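Local coordinates for proton-dependent oligopeptide transporter family protein (Xanthomonas campestris, PDB 6EI3) that probably carries peptides across the bacterial membrane coupled to proton movement, as a POT-family member of the Major Facilitator Superfamily crystallised in an auto-inhibited state, at residues F296-D307 with F436-W447. Numbering follows the deposited sequence.
With 78M ((2S)-2,3-dihydroxypropyl(7Z)-pentadec-7-enoate), chain O.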
ATOM      1  N   PHE A 296      12.730  -0.452  -3.192  1.00 28.83           N
ATOM      2  CA  PHE A 296      11.266  -0.261  -3.150  1.00 28.27           C
ATOM      3  C   PHE A 296      10.602  -0.584  -4.494  1.00 32.45           C
ATOM      4  O   PHE A 296       9.572  -1.240  -4.506  1.00 31.90           O
ATOM      5  CB  PHE A 296      10.881   1.163  -2.686  1.00 29.61           C
ATOM      6  CG  PHE A 296      10.993   1.458  -1.198  1.00 30.12           C
ATOM      7  CD1 PHE A 296      11.541   0.523  -0.317  1.00 31.23           C
ATOM      8  CD2 PHE A 296      10.555   2.670  -0.681  1.00 30.46           C
ATOM      9  CE1 PHE A 296      11.660   0.808   1.049  1.00 30.94           C
ATOM     10  CE2 PHE A 296      10.681   2.954   0.684  1.00 32.31           C
ATOM     11  CZ  PHE A 296      11.228   2.022   1.537  1.00 29.70           C
ATOM     12  N   ALA A 297      11.205  -0.163  -5.612  1.00 29.69           N
ATOM     13  CA  ALA A 297      10.672  -0.432  -6.964  1.00 30.05           C
ATOM     14  C   ALA A 297      10.550  -1.945  -7.221  1.00 32.05           C
ATOM     15  O   ALA A 297       9.567  -2.419  -7.800  1.00 29.67           O
ATOM     16  CB  ALA A 297      11.572   0.215  -8.024  1.00 31.35           C
ATOM     17  N   LEU A 298      11.551  -2.693  -6.759  1.00 29.00           N
ATOM     18  CA  LEU A 298      11.644  -4.145  -6.909  1.00 28.98           C
ATOM     19  C   LEU A 298      10.708  -4.916  -5.997  1.00 29.56           C
ATOM     20  O   LEU A 298      10.485  -6.105  -6.221  1.00 29.73           O
ATOM     21  CB  LEU A 298      13.109  -4.583  -6.728  1.00 30.41           C
ATOM     22  CG  LEU A 298      14.039  -4.158  -7.856  1.00 36.14           C
ATOM     23  CD1 LEU A 298      15.503  -4.394  -7.487  1.00 37.97           C
ATOM     24  CD2 LEU A 298      13.692  -4.878  -9.157  1.00 39.90           C
ATOM     25  N   VAL A 299      10.166  -4.240  -4.975  1.00 25.02           N
ATOM     26  CA  VAL A 299       9.191  -4.766  -4.015  1.00 24.39           C
ATOM     27  C   VAL A 299       7.750  -4.548  -4.526  1.00 27.51           C
ATOM     28  O   VAL A 299       6.849  -5.254  -4.082  1.00 27.18           O
ATOM     29  CB  VAL A 299       9.423  -4.176  -2.581  1.00 27.85           C
ATOM     30  CG1 VAL A 299       8.183  -4.306  -1.684  1.00 27.86           C
ATOM     31  CG2 VAL A 299      10.610  -4.860  -1.914  1.00 27.71           C
ATOM     32  N   THR A 300       7.523  -3.589  -5.447  1.00 23.55           N
ATOM     33  CA  THR A 300       6.160  -3.298  -5.971  1.00 23.70           C
ATOM     34  C   THR A 300       5.386  -4.579  -6.412  1.00 27.87           C
ATOM     35  O   THR A 300       4.211  -4.643  -6.086  1.00 26.82           O
ATOM     36  CB  THR A 300       6.157  -2.212  -7.074  1.00 30.36           C
ATOM     37  OG1 THR A 300       6.931  -2.653  -8.197  1.00 31.21           O
ATOM     38  CG2 THR A 300       6.664  -0.877  -6.582  1.00 28.62           C
ATOM     39  N   PRO A 301       5.992  -5.637  -7.045  1.00 26.61           N
ATOM     40  CA  PRO A 301       5.199  -6.840  -7.390  1.00 26.07           C
ATOM     41  C   PRO A 301       4.661  -7.559  -6.161  1.00 30.22           C
ATOM     42  O   PRO A 301       3.624  -8.202  -6.265  1.00 29.72           O
ATOM     43  CB  PRO A 301       6.210  -7.706  -8.137  1.00 28.20           C
ATOM     44  CG  PRO A 301       7.162  -6.689  -8.746  1.00 32.46           C
ATOM     45  CD  PRO A 301       7.365  -5.776  -7.581  1.00 27.87           C
ATOM     46  N   PHE A 302       5.324  -7.420  -4.982  1.00 26.32           N
ATOM     47  CA  PHE A 302       4.782  -8.031  -3.766  1.00 24.72           C
ATOM     48  C   PHE A 302       3.395  -7.420  -3.484  1.00 27.03           C
ATOM     49  O   PHE A 302       2.469  -8.143  -3.127  1.00 28.08           O
ATOM     50  CB  PHE A 302       5.719  -7.861  -2.531  1.00 25.18           C
ATOM     51  CG  PHE A 302       4.971  -8.201  -1.258  1.00 25.67           C
ATOM     52  CD1 PHE A 302       4.747  -9.528  -0.896  1.00 27.63           C
ATOM     53  CD2 PHE A 302       4.377  -7.199  -0.492  1.00 25.49           C
ATOM     54  CE1 PHE A 302       3.986  -9.843   0.243  1.00 27.58           C
ATOM     55  CE2 PHE A 302       3.613  -7.515   0.630  1.00 27.71           C
ATOM     56  CZ  PHE A 302       3.411  -8.837   0.983  1.00 25.42           C
ATOM     57  N   PHE A 303       3.266  -6.095  -3.610  1.00 23.77           N
ATOM     58  CA  PHE A 303       1.995  -5.410  -3.350  1.00 23.70           C
ATOM     59  C   PHE A 303       0.946  -5.703  -4.403  1.00 25.70           C
ATOM     60  O   PHE A 303      -0.235  -5.707  -4.061  1.00 24.96           O
ATOM     61  CB  PHE A 303       2.198  -3.909  -3.135  1.00 26.17           C
ATOM     62  CG  PHE A 303       2.851  -3.658  -1.801  1.00 27.13           C
ATOM     63  CD1 PHE A 303       2.138  -3.827  -0.615  1.00 29.64           C
ATOM     64  CD2 PHE A 303       4.183  -3.264  -1.724  1.00 28.82           C
ATOM     65  CE1 PHE A 303       2.757  -3.636   0.629  1.00 30.17           C
ATOM     66  CE2 PHE A 303       4.800  -3.058  -0.477  1.00 31.34           C
ATOM     67  CZ  PHE A 303       4.092  -3.274   0.689  1.00 28.69           C
ATOM     68  N   SER A 304       1.372  -6.038  -5.661  1.00 22.96           N
ATOM     69  CA  SER A 304       0.465  -6.472  -6.731  1.00 23.44           C
ATOM     70  C   SER A 304      -0.230  -7.732  -6.271  1.00 26.47           C
ATOM     71  O   SER A 304      -1.421  -7.879  -6.461  1.00 27.99           O
ATOM     72  CB  SER A 304       1.243  -6.812  -8.010  1.00 24.64           C
ATOM     73  OG  SER A 304       1.943  -5.680  -8.472  1.00 28.07           O
ATOM     74  N   LEU A 305       0.527  -8.646  -5.684  1.00 24.40           N
ATOM     75  CA  LEU A 305       0.039  -9.936  -5.205  1.00 26.82           C
ATOM     76  C   LEU A 305      -0.689  -9.826  -3.872  1.00 30.41           C
ATOM     77  O   LEU A 305      -1.706 -10.486  -3.654  1.00 30.69           O
ATOM     78  CB  LEU A 305       1.235 -10.903  -5.098  1.00 27.90           C
ATOM     79  CG  LEU A 305       1.578 -11.686  -6.384  1.00 33.47           C
ATOM     80  CD1 LEU A 305       2.208 -10.801  -7.464  1.00 32.66           C
ATOM     81  CD2 LEU A 305       2.541 -12.811  -6.082  1.00 35.71           C
ATOM     82  N   PHE A 306      -0.191  -8.963  -2.991  1.00 25.38           N
ATOM     83  CA  PHE A 306      -0.764  -8.802  -1.664  1.00 23.71           C
ATOM     84  C   PHE A 306      -2.165  -8.169  -1.674  1.00 27.34           C
ATOM     85  O   PHE A 306      -3.059  -8.698  -1.019  1.00 26.03           O
ATOM     86  CB  PHE A 306       0.219  -8.019  -0.759  1.00 24.24           C
ATOM     87  CG  PHE A 306      -0.261  -7.853   0.662  1.00 25.20           C
ATOM     88  CD1 PHE A 306      -0.308  -8.938   1.527  1.00 26.90           C
ATOM     89  CD2 PHE A 306      -0.660  -6.606   1.138  1.00 27.48           C
ATOM     90  CE1 PHE A 306      -0.777  -8.784   2.836  1.00 28.14           C
ATOM     91  CE2 PHE A 306      -1.128  -6.456   2.443  1.00 29.71           C
ATOM     92  CZ  PHE A 306      -1.178  -7.546   3.286  1.00 26.57           C
ATOM     93  N   ASP A 307      -2.355  -7.043  -2.393  1.00 25.03           N
ATOM     94  CA  ASP A 307      -3.637  -6.312  -2.408  1.00 24.43           C
ATOM     95  C   ASP A 307      -4.786  -7.050  -3.139  1.00 27.10           C
ATOM     96  O   ASP A 307      -5.954  -6.743  -2.906  1.00 25.97           O
ATOM     97  CB  ASP A 307      -3.447  -4.873  -2.924  1.00 26.33           C
ATOM     98  CG  ASP A 307      -2.883  -3.969  -1.816  1.00 44.73           C
ATOM     99  OD1 ASP A 307      -3.308  -4.123  -0.644  1.00 45.99           O
ATOM    100  OD2 ASP A 307      -2.008  -3.123  -2.120  1.00 47.46           O
ATOM    101  N   PHE A 436       7.898   7.290  -0.264  1.00 32.55           N
ATOM    102  CA  PHE A 436       8.298   6.293  -1.260  1.00 32.74           C
ATOM    103  C   PHE A 436       7.687   4.929  -0.969  1.00 33.25           C
ATOM    104  O   PHE A 436       7.413   4.189  -1.919  1.00 33.04           O
ATOM    105  CB  PHE A 436       9.831   6.153  -1.347  1.00 36.30           C
ATOM    106  CG  PHE A 436      10.631   7.180  -2.125  1.00 40.64           C
ATOM    107  CD1 PHE A 436       9.996   8.193  -2.839  1.00 44.13           C
ATOM    108  CD2 PHE A 436      12.026   7.124  -2.150  1.00 45.49           C
ATOM    109  CE1 PHE A 436      10.738   9.160  -3.528  1.00 46.85           C
ATOM    110  CE2 PHE A 436      12.772   8.086  -2.853  1.00 49.86           C
ATOM    111  CZ  PHE A 436      12.123   9.093  -3.541  1.00 48.24           C
ATOM    112  N   TRP A 437       7.539   4.569   0.331  1.00 27.60           N
ATOM    113  CA  TRP A 437       6.929   3.292   0.753  1.00 27.20           C
ATOM    114  C   TRP A 437       5.449   3.269   0.380  1.00 28.66           C
ATOM    115  O   TRP A 437       4.980   2.270  -0.153  1.00 26.75           O
ATOM    116  CB  TRP A 437       7.125   3.022   2.259  1.00 25.47           C
ATOM    117  CG  TRP A 437       6.702   1.641   2.697  1.00 26.48           C
ATOM    118  CD1 TRP A 437       5.763   1.335   3.641  1.00 28.97           C
ATOM    119  CD2 TRP A 437       7.250   0.384   2.255  1.00 26.52           C
ATOM    120  NE1 TRP A 437       5.701  -0.031   3.826  1.00 27.68           N
ATOM    121  CE2 TRP A 437       6.597  -0.638   2.981  1.00 29.70           C
ATOM    122  CE3 TRP A 437       8.247   0.020   1.326  1.00 28.87           C
ATOM    123  CZ2 TRP A 437       6.866  -1.997   2.769  1.00 29.22           C
ATOM    124  CZ3 TRP A 437       8.523  -1.328   1.129  1.00 29.98           C
ATOM    125  CH2 TRP A 437       7.841  -2.317   1.850  1.00 29.91           C
ATOM    126  N   TYR A 438       4.720   4.379   0.616  1.00 25.20           N
ATOM    127  CA  TYR A 438       3.308   4.469   0.221  1.00 25.05           C
ATOM    128  C   TYR A 438       3.172   4.329  -1.294  1.00 27.89           C
ATOM    129  O   TYR A 438       2.304   3.605  -1.761  1.00 27.69           O
ATOM    130  CB  TYR A 438       2.684   5.800   0.663  1.00 26.78           C
ATOM    131  CG  TYR A 438       2.574   5.956   2.159  1.00 28.74           C
ATOM    132  CD1 TYR A 438       2.188   4.887   2.964  1.00 30.33           C
ATOM    133  CD2 TYR A 438       2.801   7.184   2.768  1.00 29.72           C
ATOM    134  CE1 TYR A 438       2.080   5.029   4.347  1.00 32.99           C
ATOM    135  CE2 TYR A 438       2.674   7.340   4.149  1.00 30.29           C
ATOM    136  CZ  TYR A 438       2.318   6.260   4.933  1.00 39.16           C
ATOM    137  OH  TYR A 438       2.169   6.414   6.291  1.00 44.97           O
ATOM    138  N   LEU A 439       4.063   4.975  -2.047  1.00 24.39           N
ATOM    139  CA  LEU A 439       4.063   4.890  -3.500  1.00 25.66           C
ATOM    140  C   LEU A 439       4.375   3.472  -4.004  1.00 29.30           C
ATOM    141  O   LEU A 439       4.007   3.156  -5.124  1.00 29.38           O
ATOM    142  CB  LEU A 439       5.017   5.927  -4.131  1.00 26.78           C
ATOM    143  CG  LEU A 439       4.639   7.406  -3.930  1.00 32.96           C
ATOM    144  CD1 LEU A 439       5.714   8.324  -4.529  1.00 33.16           C
ATOM    145  CD2 LEU A 439       3.245   7.733  -4.511  1.00 37.41           C
ATOM    146  N   THR A 440       5.067   2.639  -3.188  1.00 25.54           N
ATOM    147  CA  THR A 440       5.387   1.242  -3.509  1.00 25.49           C
ATOM    148  C   THR A 440       4.076   0.453  -3.663  1.00 27.37           C
ATOM    149  O   THR A 440       3.937  -0.308  -4.618  1.00 27.13           O
ATOM    150  CB  THR A 440       6.388   0.670  -2.485  1.00 31.34           C
ATOM    151  OG1 THR A 440       7.540   1.501  -2.503  1.00 28.22           O
ATOM    152  CG2 THR A 440       6.824  -0.740  -2.797  1.00 30.74           C
ATOM    153  N   THR A 441       3.102   0.683  -2.755  1.00 23.08           N
ATOM    154  CA  THR A 441       1.760   0.084  -2.833  1.00 22.37           C
ATOM    155  C   THR A 441       1.021   0.661  -4.030  1.00 25.95           C
ATOM    156  O   THR A 441       0.405  -0.112  -4.761  1.00 25.47           O
ATOM    157  CB  THR A 441       0.967   0.363  -1.556  1.00 28.22           C
ATOM    158  OG1 THR A 441       1.590  -0.344  -0.497  1.00 29.88           O
ATOM    159  CG2 THR A 441      -0.508  -0.084  -1.664  1.00 25.11           C
ATOM    160  N   THR A 442       1.068   2.014  -4.239  1.00 23.29           N
ATOM    161  CA  THR A 442       0.398   2.640  -5.395  1.00 23.38           C
ATOM    162  C   THR A 442       0.862   1.923  -6.669  1.00 28.13           C
ATOM    163  O   THR A 442       0.019   1.462  -7.439  1.00 28.32           O
ATOM    164  CB  THR A 442       0.683   4.170  -5.468  1.00 29.12           C
ATOM    165  OG1 THR A 442       0.005   4.826  -4.403  1.00 31.55           O
ATOM    166  CG2 THR A 442       0.220   4.815  -6.785  1.00 25.30           C
ATOM    167  N   VAL A 443       2.203   1.799  -6.863  1.00 25.26           N
ATOM    168  CA  VAL A 443       2.787   1.197  -8.077  1.00 24.94           C
ATOM    169  C   VAL A 443       2.443  -0.316  -8.178  1.00 29.00           C
ATOM    170  O   VAL A 443       2.064  -0.753  -9.263  1.00 29.62           O
ATOM    171  CB  VAL A 443       4.293   1.528  -8.249  1.00 28.89           C
ATOM    172  CG1 VAL A 443       4.890   0.859  -9.491  1.00 28.70           C
ATOM    173  CG2 VAL A 443       4.500   3.041  -8.333  1.00 28.96           C
ATOM    174  N   GLY A 444       2.479  -1.072  -7.071  1.00 24.25           N
ATOM    175  CA  GLY A 444       2.060  -2.472  -7.119  1.00 24.02           C
ATOM    176  C   GLY A 444       0.614  -2.637  -7.591  1.00 28.20           C
ATOM    177  O   GLY A 444       0.303  -3.559  -8.355  1.00 27.29           O
ATOM    178  N   ASN A 445      -0.284  -1.720  -7.174  1.00 23.97           N
ATOM    179  CA  ASN A 445      -1.684  -1.727  -7.604  1.00 23.20           C
ATOM    180  C   ASN A 445      -1.827  -1.343  -9.067  1.00 28.41           C
ATOM    181  O   ASN A 445      -2.701  -1.883  -9.735  1.00 28.59           O
ATOM    182  CB  ASN A 445      -2.578  -0.882  -6.675  1.00 22.20           C
ATOM    183  CG  ASN A 445      -2.871  -1.617  -5.400  1.00 37.43           C
ATOM    184  OD1 ASN A 445      -3.855  -2.347  -5.291  1.00 28.47           O
ATOM    185  ND2 ASN A 445      -1.959  -1.547  -4.454  1.00 25.51           N
ATOM    186  N   LEU A 446      -0.912  -0.495  -9.595  1.00 26.39           N
ATOM    187  CA  LEU A 446      -0.895  -0.146 -11.010  1.00 26.79           C
ATOM    188  C   LEU A 446      -0.638  -1.412 -11.831  1.00 32.96           C
ATOM    189  O   LEU A 446      -1.316  -1.596 -12.852  1.00 31.73           O
ATOM    190  CB  LEU A 446       0.163   0.940 -11.345  1.00 26.76           C
ATOM    191  CG  LEU A 446       0.505   1.161 -12.838  1.00 30.86           C
ATOM    192  CD1 LEU A 446      -0.707   1.688 -13.650  1.00 29.58           C
ATOM    193  CD2 LEU A 446       1.749   2.072 -13.014  1.00 32.31           C
ATOM    194  N   TRP A 447       0.320  -2.289 -11.390  1.00 28.13           N
ATOM    195  CA  TRP A 447       0.610  -3.513 -12.150  1.00 28.62           C
ATOM    196  C   TRP A 447      -0.632  -4.402 -12.296  1.00 31.53           C
ATOM    197  O   TRP A 447      -0.755  -5.093 -13.301  1.00 31.30           O
ATOM    198  CB  TRP A 447       1.802  -4.313 -11.577  1.00 26.90           C
ATOM    199  CG  TRP A 447       3.087  -3.551 -11.357  1.00 27.63           C
ATOM    200  CD1 TRP A 447       3.929  -3.680 -10.296  1.00 30.01           C
ATOM    201  CD2 TRP A 447       3.665  -2.547 -12.211  1.00 28.12           C
ATOM    202  NE1 TRP A 447       5.008  -2.842 -10.440  1.00 29.92           N
ATOM    203  CE2 TRP A 447       4.874  -2.135 -11.608  1.00 31.87           C
ATOM    204  CE3 TRP A 447       3.299  -1.979 -13.446  1.00 30.44           C
ATOM    205  CZ2 TRP A 447       5.711  -1.173 -12.185  1.00 31.65           C
ATOM    206  CZ3 TRP A 447       4.119  -1.014 -14.011  1.00 33.32           C
ATOM    207  CH2 TRP A 447       5.300  -0.602 -13.370  1.00 33.91           C
TER
HETATM  208  O21 78M O 614      22.122   1.214  -7.203  1.00 83.47           O
HETATM  209  C20 78M O 614      21.611   2.536  -7.268  1.00 84.03           C
HETATM  210  C18 78M O 614      20.821   2.756  -8.536  1.00 85.43           C
HETATM  211  O19 78M O 614      21.643   2.504  -9.678  1.00 87.76           O
HETATM  212  C17 78M O 614      20.242   4.146  -8.622  1.00 86.92           C
HETATM  213  O2  78M O 614      19.178   4.074  -9.599  1.00 88.32           O
HETATM  214  C1  78M O 614      18.299   5.082  -9.651  1.00 89.09           C
HETATM  215  O1  78M O 614      18.427   6.120  -9.053  1.00 89.50           O
HETATM  216  C2  78M O 614      17.136   4.745 -10.537  1.00 89.28           C
HETATM  217  C3  78M O 614      15.806   4.717  -9.795  1.00 88.35           C
HETATM  218  C4  78M O 614      14.900   3.578 -10.241  1.00 88.15           C
HETATM  219  C5  78M O 614      13.609   4.013 -10.915  1.00 88.50           C
HETATM  220  C6  78M O 614      12.497   4.456  -9.956  1.00 88.16           C
HETATM  221  C7  78M O 614      11.428   3.422  -9.810  1.00 87.45           C
HETATM  222  C8  78M O 614      10.188   3.494 -10.265  1.00 86.93           C
HETATM  223  C9  78M O 614       9.128   2.441 -10.113  1.00 85.51           C
HETATM  224  C10 78M O 614       9.175   1.433 -11.265  1.00 86.00           C
HETATM  225  C11 78M O 614       9.109  -0.023 -10.839  1.00 84.24           C
HETATM  226  C12 78M O 614       9.862  -0.959 -11.776  1.00 83.89           C
HETATM  227  C13 78M O 614       9.974  -2.406 -11.313  1.00 81.29           C
HETATM  228  C15 78M O 614       9.000  -4.722 -11.384  1.00 77.48           C
HETATM  229  C14 78M O 614       8.740  -3.253 -11.563  1.00 78.32           C
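The six-membered ring of W437 turns its edge to the face of F296, CE3 lying over the centre of that ring with CE1 of F296 at 3.5 Å, while F436 CB sits at the edge of F296. With F303 these rings form an aromatic cluster at a helix-helix crossing in a Major Facilitator Superfamily transporter, where segments 296-306 and 436-447, on helices 281-306 and 430-456, have axes 7.1 Å apart at closest approach. One face of W437 receives the edge of F303, the two planes standing at 81°. F303 in turn has T441 OG1 over one face and F302 CD2 over the other. With CG anti to the backbone N (chi1 -171°), the W437 indole is carried in between F296 and F303. The packing is knobs-into-holes: T300 sits among T440, V443, G444 and W447, and T440 fits among F296, V299, T300 and F303. The backbones are nearest where S304 CA and G444 CA are 4.3 Å apart; the bare G444 CA also lies 3.2 Å from T300 O.

Three side-chain hydrogen bonds also cross between the segments. W447 NE1 donates to T300 OG1 at 3.0 Å, nearly straight and in the indole plane; that hydroxyl donates to A297 O within its turn, where P301 kinks the helix. S304 OG donates to G444 O. The acyl tail of a bound monoacylglycerol lies beside A297, T300, P301 and W447, its C14 being 3.7 Å from W447 CZ2. Toward helix 40-60, N445 is fixed at both ends of its amide: OD1 is hydrogen-bonded to H52 ND1, and ND2 donates to T441 O in its own helix. ND2 also donates to D307 OD2 at 2.8 Å, meeting the carboxylate on its anti side, 31° out of plane.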